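Local coordinates for protein acetate kinase (Entamoeba histolytica, PDB 4H0O) that is a pyrophosphate-dependent acetate kinase of the ASKHA superfamily that probably interconverts acetate and acetyl phosphate, at residues Q172-Q175 / S176-L179; I347-K350 / M351-L354; V191-S194 / L195-V198. All coordinates share one frame; numbering follows the deposited sequence.

Contact 1 of 3, residues Q172-Q175 / S176-L179; sequences QPYQ and SQYL
Gln177 runs back alongside Pro173 and Tyr174 in a one-turn helix, residues 174-177, that starts just after a cis peptide bond to Pro173. Its CB lies 3.6 Å from Tyr174 O and over the centre of one face of the neighbouring Tyr178 ring. With Gln177 CG anti to the carbonyl carbon (chi1 -64°), the chain passes the first turn's carbonyl, Gln177 CG standing 3.2 Å from Pro173 O. The rest is extended, and the amide ends alongside both neighbours, loosely: Gln177 OE1 is 4.1 Å from Tyr174 CD1, the amide and ring planes being 71° apart, while Gln177 NE2 is 3.9 Å from Pro173 CB. The backbone bonds are weak and shared. Pro173 O accepts weak bonds from the N-H groups of Ser176 and Gln177, and Tyr174 O from those of Gln177 and Tyr178, a split i+3 and i+4 pattern. Tyr178 already departs from helical angles, and its CD2 packs 4.0 Å from Tyr174 CB. Its OH bonds Gln259 OE1 of the second subunit, which places this turn at the dimer interface, while Gln175 NE2 is held by Ile170 O. At the start of the turn, Gln172 NE2 donates to Ser176 OG at 3.3 Å, the hydroxyl oxygen lying only 9° out of the amide plane.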
loop_
_atom_site.group_PDB
_atom_site.type_symbol
_atom_site.label_atom_id
_atom_site.label_comp_id
_atom_site.label_asym_id
_atom_site.label_seq_id
_atom_site.Cartn_x
_atom_site.Cartn_y
_atom_site.Cartn_z
ATOM N N GLN B 172 -10.859 -4.327 -17.194
ATOM C CA GLN B 172 -12.141 -3.686 -17.469
ATOM C C GLN B 172 -13.257 -4.705 -17.252
ATOM O O GLN B 172 -13.042 -5.903 -17.433
ATOM C CB GLN B 172 -12.176 -3.144 -18.905
ATOM C CG GLN B 172 -11.120 -2.081 -19.220
ATOM C CD GLN B 172 -11.379 -0.757 -18.520
ATOM O OE1 GLN B 172 -12.378 -0.594 -17.818
ATOM N NE2 GLN B 172 -10.475 0.200 -18.712
ATOM N N PRO B 173 -14.460 -4.240 -16.875
ATOM C CA PRO B 173 -14.863 -2.841 -16.702
ATOM C C PRO B 173 -14.602 -2.302 -15.299
ATOM O O PRO B 173 -14.843 -1.119 -15.061
ATOM C CB PRO B 173 -16.369 -2.897 -16.951
ATOM C CG PRO B 173 -16.765 -4.232 -16.415
ATOM C CD PRO B 173 -15.590 -5.161 -16.652
ATOM N N TYR B 174 -14.125 -3.151 -14.392
ATOM C CA TYR B 174 -13.902 -2.743 -13.008
ATOM C C TYR B 174 -12.837 -1.653 -12.899
ATOM O O TYR B 174 -12.934 -0.755 -12.059
ATOM C CB TYR B 174 -13.517 -3.958 -12.158
ATOM C CG TYR B 174 -14.427 -5.146 -12.370
ATOM C CD1 TYR B 174 -15.591 -5.297 -11.627
ATOM C CD2 TYR B 174 -14.124 -6.117 -13.319
ATOM C CE1 TYR B 174 -16.427 -6.384 -11.823
ATOM C CE2 TYR B 174 -14.953 -7.204 -13.522
ATOM C CZ TYR B 174 -16.102 -7.332 -12.772
ATOM O OH TYR B 174 -16.926 -8.415 -12.976
ATOM N N GLN B 175 -11.831 -1.737 -13.765
ATOM C CA GLN B 175 -10.715 -0.794 -13.776
ATOM C C GLN B 175 -11.174 0.662 -13.890
ATOM O O GLN B 175 -10.643 1.542 -13.207
ATOM C CB GLN B 175 -9.748 -1.136 -14.917
ATOM C CG GLN B 175 -8.548 -0.207 -15.014
ATOM C CD GLN B 175 -7.661 -0.499 -16.211
ATOM O OE1 GLN B 175 -7.115 0.418 -16.827
ATOM N NE2 GLN B 175 -7.499 -1.776 -16.537
ATOM N N SER B 176 -12.165 0.905 -14.744
ATOM C CA SER B 176 -12.698 2.250 -14.946
ATOM C C SER B 176 -13.763 2.629 -13.919
ATOM O O SER B 176 -14.045 3.812 -13.715
ATOM C CB SER B 176 -13.249 2.403 -16.367
ATOM O OG SER B 176 -12.197 2.587 -17.296
ATOM N N GLN B 177 -14.355 1.627 -13.277
ATOM C CA GLN B 177 -15.360 1.879 -12.249
ATOM C C GLN B 177 -14.706 2.260 -10.927
ATOM O O GLN B 177 -15.345 2.856 -10.061
ATOM C CB GLN B 177 -16.242 0.644 -12.041
ATOM C CG GLN B 177 -17.078 0.239 -13.248
ATOM C CD GLN B 177 -17.759 -1.109 -13.061
ATOM O OE1 GLN B 177 -17.576 -1.778 -12.041
ATOM N NE2 GLN B 177 -18.549 -1.514 -14.049
ATOM N N TYR B 178 -13.432 1.907 -10.777
ATOM C CA TYR B 178 -12.746 2.060 -9.498
ATOM C C TYR B 178 -11.422 2.807 -9.622
ATOM O O TYR B 178 -10.406 2.399 -9.057
ATOM C CB TYR B 178 -12.541 0.692 -8.844
ATOM C CG TYR B 178 -13.833 -0.064 -8.640
ATOM C CD1 TYR B 178 -14.856 0.477 -7.872
ATOM C CD2 TYR B 178 -14.033 -1.314 -9.212
ATOM C CE1 TYR B 178 -16.045 -0.206 -7.682
ATOM C CE2 TYR B 178 -15.221 -2.005 -9.028
ATOM C CZ TYR B 178 -16.222 -1.444 -8.260
ATOM O OH TYR B 178 -17.406 -2.120 -8.068
ATOM N N LEU B 179 -11.440 3.907 -10.366
ATOM C CA LEU B 179 -10.269 4.761 -10.466
ATOM C C LEU B 179 -10.005 5.449 -9.128
ATOM O O LEU B 179 -10.923 5.652 -8.326
ATOM C CB LEU B 179 -10.446 5.796 -11.580
ATOM C CG LEU B 179 -10.446 5.243 -13.006
ATOM C CD1 LEU B 179 -10.628 6.360 -14.027
ATOM C CD2 LEU B 179 -9.159 4.475 -13.285
HETATM O O HOH W 1 -8.511 1.374 -11.468
#

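Contact 2 of 3, residues I347-K350 / M351-L354; sequences ICDK and MKFL
Ile347 and Met351 send their side chains out together along one side of the helix end, with Ile347 CG2 3.7 Å from Met351 SD. The thioether chain also skirts the backbone, since Met351 CG is 3.5 Å from Ile347 O. Further on, the Phe353 ring brings its edge to a carbonyl: Lys350 O lies in the ring plane, 3.4 Å from Phe353 CD1. The first torsion of Phe353 (chi1 79°) sets CG between its backbone N and carbonyl carbon, and Leu354 CG sits over one face of the ring, toward the rim. A water joins the two levels, donating to Asp349 O and accepting from Phe353 N at 3.2 Å. The chain here is running off the C-terminal end of helix 341-350. Met351 N is shared weakly between Ile347 O and Cys348 O, Met351 leaves helical angles, and a short 3-10 turn follows, in which Leu354 N bonds Met351 O at 3.1 Å. On the outer side Asp349 OD1 and Lys352 NZ are 4.0 Å apart, opposite charges too distant for a salt bridge; Asp349 OD2 instead pairs with Lys345 NZ. Beyond this shell, Ile347 packs on Leu313 and Ile317 of helix 299-324 and on Leu330 and Phe332 of strand 329-333. Met351 also meets Ile317, and across the dimer interface it touches Val322 of the second subunit, where Phe353 packs on Gly325 of that same subunit.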
loop_
_atom_site.group_PDB
_atom_site.type_symbol
_atom_site.label_atom_id
_atom_site.label_comp_id
_atom_site.label_asym_id
_atom_site.label_seq_id
_atom_site.Cartn_x
_atom_site.Cartn_y
_atom_site.Cartn_z
ATOM N N ILE B 347 8.664 9.837 12.739
ATOM C CA ILE B 347 8.844 9.853 11.291
ATOM C C ILE B 347 10.242 10.340 10.898
ATOM O O ILE B 347 10.933 9.703 10.097
ATOM C CB ILE B 347 7.773 10.719 10.600
ATOM C CG1 ILE B 347 6.397 10.064 10.729
ATOM C CG2 ILE B 347 8.111 10.919 9.137
ATOM C CD1 ILE B 347 6.369 8.616 10.272
ATOM N N CYS B 348 10.662 11.466 11.469
ATOM C CA CYS B 348 11.954 12.054 11.117
ATOM C C CYS B 348 13.147 11.164 11.477
ATOM O O CYS B 348 14.185 11.211 10.811
ATOM C CB CYS B 348 12.101 13.445 11.738
ATOM S SG CYS B 348 10.926 14.663 11.074
ATOM N N ASP B 349 13.002 10.352 12.522
ATOM C CA ASP B 349 14.058 9.412 12.893
ATOM C C ASP B 349 14.172 8.269 11.880
ATOM O O ASP B 349 15.269 7.777 11.610
ATOM C CB ASP B 349 13.837 8.870 14.313
ATOM C CG ASP B 349 14.313 9.836 15.394
ATOM O OD1 ASP B 349 14.997 10.829 15.058
ATOM O OD2 ASP B 349 14.015 9.592 16.584
ATOM N N LYS B 350 13.035 7.860 11.318
ATOM C CA LYS B 350 13.009 6.842 10.270
ATOM C C LYS B 350 13.721 7.345 9.022
ATOM O O LYS B 350 14.286 6.563 8.257
ATOM C CB LYS B 350 11.566 6.482 9.901
ATOM C CG LYS B 350 10.773 5.771 10.989
ATOM C CD LYS B 350 11.371 4.412 11.306
ATOM C CE LYS B 350 10.624 3.737 12.451
ATOM N NZ LYS B 350 11.424 2.641 13.075
ATOM N N MET B 351 13.690 8.661 8.832
ATOM C CA MET B 351 14.163 9.279 7.597
ATOM C C MET B 351 15.415 10.130 7.796
ATOM O O MET B 351 15.761 10.940 6.935
ATOM C CB MET B 351 13.049 10.131 6.983
ATOM C CG MET B 351 11.763 9.368 6.723
ATOM S SD MET B 351 10.419 10.458 6.235
ATOM C CE MET B 351 11.150 11.259 4.806
ATOM N N LYS B 352 16.087 9.943 8.928
ATOM C CA LYS B 352 17.329 10.659 9.212
ATOM C C LYS B 352 18.386 10.345 8.153
ATOM O O LYS B 352 19.197 11.204 7.801
ATOM C CB LYS B 352 17.851 10.302 10.612
ATOM C CG LYS B 352 18.947 11.221 11.137
ATOM C CD LYS B 352 19.515 10.733 12.473
ATOM C CE LYS B 352 18.415 10.450 13.490
ATOM N NZ LYS B 352 18.953 10.145 14.848
ATOM N N PHE B 353 18.356 9.120 7.629
ATOM C CA PHE B 353 19.332 8.687 6.628
ATOM C C PHE B 353 19.201 9.430 5.293
ATOM O O PHE B 353 20.113 9.391 4.469
ATOM C CB PHE B 353 19.262 7.168 6.413
ATOM C CG PHE B 353 18.128 6.723 5.528
ATOM C CD1 PHE B 353 16.854 6.552 6.044
ATOM C CD2 PHE B 353 18.345 6.450 4.182
ATOM C CE1 PHE B 353 15.812 6.134 5.234
ATOM C CE2 PHE B 353 17.308 6.032 3.367
ATOM C CZ PHE B 353 16.041 5.872 3.894
ATOM N N LEU B 354 18.076 10.111 5.092
ATOM C CA LEU B 354 17.822 10.840 3.850
ATOM C C LEU B 354 18.214 12.317 3.947
ATOM O O LEU B 354 18.063 13.071 2.983
ATOM C CB LEU B 354 16.347 10.719 3.448
ATOM C CG LEU B 354 15.820 9.330 3.078
ATOM C CD1 LEU B 354 14.309 9.261 3.243
ATOM C CD2 LEU B 354 16.208 8.955 1.653
HETATM O O HOH W 2 17.342 6.643 9.366
#

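Contact 3 of 3, residues V191-S194 / L195-V198; sequences VINS and LKNV
Leu195 N reaches back to two carbonyls of the last turn of helix 185-195, bonding Ile192 O at 3.1 Å with an N-H...O angle of 137° and Val191 O more weakly, while Lys196 N makes a weak, longer bond to Asn193 O. On the buried side, the Leu195 side chain runs beside that of Val191, one turn earlier, Val191 CG1 3.9 Å from Leu195 CD1; Val191 CG1 is placed there by standing anti to the backbone N (chi1 168°). Leu195 CD1 also comes within 4.3 Å of Ile192 CD1, and Leu195 CG sits 3.2 Å from Val191 O. That oxygen has a further donor: Ser194 OG curls back and bonds Val191 O at 2.6 Å, tilted 23° from the carbonyl plane. Further along, Lys196 CG lies 3.5 Å from Ile192 O, and a water donates to Ser194 O while accepting a weak bond from Asn197 ND2. Val198 N closes the next turn on Leu195 O. Around this end, Val191 packs on Ala386 and Ile192 on Val201. The arrangement is that of the C-terminal turn of a helix, with mixed i+3 and i+4 bonds, leading through a loop to strand 205-211 of a ribonuclease H-like fold, with Val191 about 9 Å, side chain to side chain, from His184, a predicted transition-state stabiliser.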
loop_
_atom_site.group_PDB
_atom_site.type_symbol
_atom_site.label_atom_id
_atom_site.label_comp_id
_atom_site.label_asym_id
_atom_site.label_seq_id
_atom_site.Cartn_x
_atom_site.Cartn_y
_atom_site.Cartn_z
ATOM N N VAL B 191 -2.531 24.533 1.966
ATOM C CA VAL B 191 -1.189 24.472 2.536
ATOM C C VAL B 191 -0.136 24.873 1.505
ATOM O O VAL B 191 0.738 25.692 1.789
ATOM C CB VAL B 191 -0.879 23.071 3.101
ATOM C CG1 VAL B 191 0.601 22.935 3.413
ATOM C CG2 VAL B 191 -1.708 22.808 4.351
ATOM N N ILE B 192 -0.234 24.300 0.308
ATOM C CA ILE B 192 0.649 24.660 -0.800
ATOM C C ILE B 192 0.625 26.165 -1.072
ATOM O O ILE B 192 1.673 26.797 -1.234
ATOM C CB ILE B 192 0.278 23.896 -2.089
ATOM C CG1 ILE B 192 0.604 22.413 -1.935
ATOM C CG2 ILE B 192 1.022 24.463 -3.290
ATOM C CD1 ILE B 192 2.033 22.159 -1.480
ATOM N N ASN B 193 -0.572 26.740 -1.110
ATOM C CA ASN B 193 -0.708 28.165 -1.379
ATOM C C ASN B 193 -0.088 29.026 -0.280
ATOM O O ASN B 193 0.490 30.077 -0.556
ATOM C CB ASN B 193 -2.173 28.543 -1.593
ATOM C CG ASN B 193 -2.343 29.997 -1.987
ATOM O OD1 ASN B 193 -2.209 30.357 -3.158
ATOM N ND2 ASN B 193 -2.636 30.846 -1.006
ATOM N N SER B 194 -0.202 28.578 0.966
ATOM C CA SER B 194 0.358 29.320 2.092
ATOM C C SER B 194 1.884 29.234 2.104
ATOM O O SER B 194 2.556 30.051 2.737
ATOM C CB SER B 194 -0.204 28.793 3.411
ATOM O OG SER B 194 0.224 27.465 3.648
ATOM N N LEU B 195 2.421 28.243 1.397
ATOM C CA LEU B 195 3.862 28.021 1.343
ATOM C C LEU B 195 4.540 28.879 0.271
ATOM O O LEU B 195 5.765 29.016 0.264
ATOM C CB LEU B 195 4.162 26.538 1.106
ATOM C CG LEU B 195 3.907 25.613 2.299
ATOM C CD1 LEU B 195 3.944 24.152 1.880
ATOM C CD2 LEU B 195 4.927 25.870 3.390
ATOM N N LYS B 196 3.745 29.461 -0.623
ATOM C CA LYS B 196 4.286 30.293 -1.698
ATOM C C LYS B 196 4.914 31.592 -1.187
ATOM O O LYS B 196 5.685 32.236 -1.899
ATOM C CB LYS B 196 3.210 30.583 -2.748
ATOM C CG LYS B 196 2.713 29.336 -3.465
ATOM C CD LYS B 196 1.741 29.666 -4.587
ATOM C CE LYS B 196 1.314 28.395 -5.313
ATOM N NZ LYS B 196 0.256 28.643 -6.332
ATOM N N ASN B 197 4.583 31.970 0.044
ATOM C CA ASN B 197 5.190 33.133 0.685
ATOM C C ASN B 197 6.495 32.766 1.381
ATOM O O ASN B 197 7.160 33.622 1.965
ATOM C CB ASN B 197 4.238 33.741 1.719
ATOM C CG ASN B 197 3.044 34.429 1.088
ATOM O OD1 ASN B 197 3.079 34.817 -0.080
ATOM N ND2 ASN B 197 1.982 34.594 1.867
ATOM N N VAL B 198 6.856 31.488 1.314
ATOM C CA VAL B 198 7.916 30.954 2.165
ATOM C C VAL B 198 8.943 30.097 1.405
ATOM O O VAL B 198 10.126 30.067 1.762
ATOM C CB VAL B 198 7.299 30.207 3.381
ATOM C CG1 VAL B 198 8.219 29.132 3.911
ATOM C CG2 VAL B 198 6.941 31.199 4.483
HETATM O O HOH W 3 2.424 32.209 4.208
#

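Overall arrangement
The three contacts illustrate how short helical segments end at separate places in one chain. Their order is contact 1, contact 3, contact 2, and none touches another. The centres of contacts 1 and 2 are about 37 Å apart, those of contacts 1 and 3 about 35 Å, and those of contacts 2 and 3 about 24 Å. Contacts 2 and 3 lie on helices linked in sequence to neighbouring parallel strands of one six-stranded mixed sheet: helix 185-195 leads toward strand 205-211, whereas helix 341-350 follows strand 329-333 after helix 334-339. Helix 174-177 comes just before helix 185-195. Contacts 1 and 2 both meet the second subunit, contributing to the dimer interface at separate points; no other chain of the assembly reaches contact 3.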